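PDB 5CXX: ferulic acid esterase, AmCE1/Fae1A from Anaeromyces mucronatus, which probably hydrolyses feruloyl esters, releasing ferulic acid, as a carbohydrate esterase family 1 enzyme with an alpha/beta-hydrolase fold. Local coordinates for residues Leu4-Thr9 / Glu242-Glu247. Sequence-based numbering, arbitrary orientation. Where two conformers were deposited one is given.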
loop_
_atom_site.group_PDB
_atom_site.type_symbol
_atom_site.label_atom_id
_atom_site.label_comp_id
_atom_site.label_asym_id
_atom_site.label_seq_id
_atom_site.Cartn_x
_atom_site.Cartn_y
_atom_site.Cartn_z
ATOM N N LEU A 4 0.879 -20.171 -6.102
ATOM C CA LEU A 4 0.397 -19.265 -5.087
ATOM C C LEU A 4 -0.248 -20.000 -3.929
ATOM O O LEU A 4 -1.240 -20.632 -4.111
ATOM C CB LEU A 4 -0.635 -18.396 -5.785
ATOM C CG LEU A 4 -1.506 -17.377 -5.086
ATOM C CD1 LEU A 4 -0.676 -16.142 -4.765
ATOM C CD2 LEU A 4 -2.676 -17.010 -5.972
ATOM N N GLN A 5 0.300 -19.909 -2.737
ATOM C CA GLN A 5 -0.361 -20.518 -1.560
ATOM C C GLN A 5 -0.695 -19.466 -0.475
ATOM O O GLN A 5 0.135 -19.141 0.337
ATOM C CB GLN A 5 0.492 -21.621 -0.934
ATOM C CG GLN A 5 1.419 -22.343 -1.892
ATOM C CD GLN A 5 2.858 -21.849 -1.780
ATOM O OE1 GLN A 5 3.123 -20.640 -1.760
ATOM N NE2 GLN A 5 3.798 -22.795 -1.730
ATOM N N ILE A 6 -1.911 -18.935 -0.523
ATOM C CA ILE A 6 -2.281 -17.849 0.366
ATOM C C ILE A 6 -2.437 -18.393 1.779
ATOM O O ILE A 6 -3.082 -19.456 1.963
ATOM C CB ILE A 6 -3.603 -17.214 -0.148
ATOM C CG1 ILE A 6 -3.392 -16.677 -1.576
ATOM C CG2 ILE A 6 -4.123 -16.176 0.820
ATOM C CD1 ILE A 6 -2.373 -15.518 -1.595
ATOM N N SER A 7 -1.869 -17.667 2.748
ATOM C CA SER A 7 -2.036 -18.069 4.132
ATOM C C SER A 7 -2.756 -16.970 4.881
ATOM O O SER A 7 -2.606 -15.798 4.582
ATOM C CB SER A 7 -0.720 -18.318 4.817
ATOM O OG SER A 7 0.010 -17.142 4.731
ATOM N N ASN A 8 -3.564 -17.381 5.840
ATOM C CA ASN A 8 -4.390 -16.367 6.501
ATOM C C ASN A 8 -3.715 -15.721 7.690
ATOM O O ASN A 8 -4.333 -14.915 8.344
ATOM C CB ASN A 8 -5.746 -16.926 6.910
ATOM C CG ASN A 8 -5.672 -18.060 7.868
ATOM O OD1 ASN A 8 -4.601 -18.391 8.389
ATOM N ND2 ASN A 8 -6.834 -18.658 8.151
ATOM N N THR A 9 -2.466 -16.070 7.932
ATOM C CA THR A 9 -1.650 -15.347 8.917
ATOM C C THR A 9 -0.207 -15.263 8.448
ATOM O O THR A 9 0.230 -15.996 7.555
ATOM C CB THR A 9 -1.642 -16.024 10.305
ATOM O OG1 THR A 9 -0.906 -17.248 10.204
ATOM C CG2 THR A 9 -3.099 -16.261 10.830
ATOM N N GLU A 242 -9.827 -9.837 -11.643
ATOM C CA GLU A 242 -9.133 -10.928 -10.930
ATOM C C GLU A 242 -8.367 -10.358 -9.741
ATOM O O GLU A 242 -7.699 -9.316 -9.861
ATOM C CB GLU A 242 -8.141 -11.646 -11.834
ATOM C CG GLU A 242 -7.393 -10.692 -12.761
ATOM C CD GLU A 242 -6.819 -11.372 -14.027
ATOM O OE1 GLU A 242 -7.298 -12.478 -14.383
ATOM O OE2 GLU A 242 -5.915 -10.779 -14.678
ATOM N N HIS A 243 -8.491 -11.029 -8.591
ATOM C CA HIS A 243 -7.835 -10.571 -7.375
ATOM C C HIS A 243 -7.878 -11.659 -6.337
ATOM O O HIS A 243 -8.559 -12.722 -6.492
ATOM C CB HIS A 243 -8.512 -9.295 -6.821
ATOM C CG HIS A 243 -9.898 -9.571 -6.302
ATOM N ND1 HIS A 243 -10.950 -9.868 -7.155
ATOM C CD2 HIS A 243 -10.355 -9.746 -5.042
ATOM C CE1 HIS A 243 -12.022 -10.148 -6.422
ATOM N NE2 HIS A 243 -11.680 -10.120 -5.147
ATOM N N ILE A 244 -7.095 -11.462 -5.298
ATOM C CA ILE A 244 -7.044 -12.361 -4.183
ATOM C C ILE A 244 -7.728 -11.716 -2.998
ATOM O O ILE A 244 -7.450 -10.526 -2.727
ATOM C CB ILE A 244 -5.563 -12.579 -3.791
ATOM C CG1 ILE A 244 -4.837 -13.312 -4.944
ATOM C CG2 ILE A 244 -5.411 -13.304 -2.432
ATOM C CD1 ILE A 244 -3.249 -13.147 -4.840
ATOM N N TRP A 245 -8.552 -12.478 -2.294
ATOM C CA TRP A 245 -9.213 -11.979 -1.100
ATOM C C TRP A 245 -9.127 -13.029 0.004
ATOM O O TRP A 245 -9.373 -14.212 -0.283
ATOM C CB TRP A 245 -10.690 -11.659 -1.428
ATOM C CG TRP A 245 -11.640 -11.647 -0.231
ATOM C CD1 TRP A 245 -12.636 -12.545 -0.005
ATOM C CD2 TRP A 245 -11.742 -10.657 0.853
ATOM N NE1 TRP A 245 -13.354 -12.221 1.130
ATOM C CE2 TRP A 245 -12.812 -11.091 1.689
ATOM C CE3 TRP A 245 -11.018 -9.513 1.217
ATOM C CZ2 TRP A 245 -13.211 -10.398 2.814
ATOM C CZ3 TRP A 245 -11.409 -8.816 2.391
ATOM C CH2 TRP A 245 -12.500 -9.259 3.152
ATOM N N PHE A 246 -8.771 -12.566 1.230
ATOM C CA PHE A 246 -8.873 -13.495 2.359
ATOM C C PHE A 246 -9.045 -12.731 3.649
ATOM O O PHE A 246 -8.736 -11.529 3.715
ATOM C CB PHE A 246 -7.637 -14.422 2.475
ATOM C CG PHE A 246 -6.350 -13.704 2.855
ATOM C CD1 PHE A 246 -5.569 -13.121 1.857
ATOM C CD2 PHE A 246 -5.964 -13.581 4.196
ATOM C CE1 PHE A 246 -4.387 -12.421 2.166
ATOM C CE2 PHE A 246 -4.733 -12.871 4.534
ATOM C CZ PHE A 246 -3.983 -12.301 3.495
ATOM N N GLU A 247 -9.522 -13.452 4.665
ATOM C CA GLU A 247 -9.769 -12.821 5.998
ATOM C C GLU A 247 -8.879 -13.448 7.035
ATOM O O GLU A 247 -8.634 -14.645 7.033
ATOM C CB GLU A 247 -11.265 -12.943 6.393
ATOM C CG GLU A 247 -12.127 -12.145 5.456
ATOM C CD GLU A 247 -13.586 -12.350 5.800
ATOM O OE1 GLU A 247 -14.190 -13.399 5.492
ATOM O OE2 GLU A 247 -14.201 -11.440 6.346
#
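Leu4 meets Ile244 tip to tip: Leu4 CD1 lies 3.9 Å from Ile244 CD1, and Leu4 CD2 approaches the same methyl only slightly less closely. Leu4 is poorly ordered, so this exposed end of the contact is probably mobile. Two residues on, Ile6 reaches across with both branches. Its longer arm slants across the Ile244 side chain, Ile6 CD1 standing 3.9 Å from Ile244 CG2, with CG1 beside that same methyl. The other branch, Ile6 CG2, is anti to the backbone N and comes obliquely against the Phe246 ring, 3.5 Å from Phe246 CD1, so that one isoleucine bridges two residues whose side chains leave the same side of the strand. That strand, 244-248, is the last of the mixed sheet of the alpha/beta-hydrolase fold and forms one of its edges, hydrogen-bonded through the backbone of Ile244 and Phe246 to strand 213-219; Leu4 to Asn8 runs in nearly the same direction as Ile244 to Glu247, 17° apart, and packs on it without a hydrogen bond between the two. Ser7 contributes its backbone: Ser7 O sits over one face of the Phe246 ring, 3.6 Å from Phe246 CE2, and also accepts a hydrogen bond from Asn264 ND2 of helix 255-266. The same helix touches Phe246 through Ala260 and Asn264. At Asn8 the contact passes to the main chain and CB: Asn8 CA approaches Phe246 CD2 obliquely at 3.9 Å, while Asn8 CB rests 3.7 Å from Glu247 O and the amide end leads away from the strand.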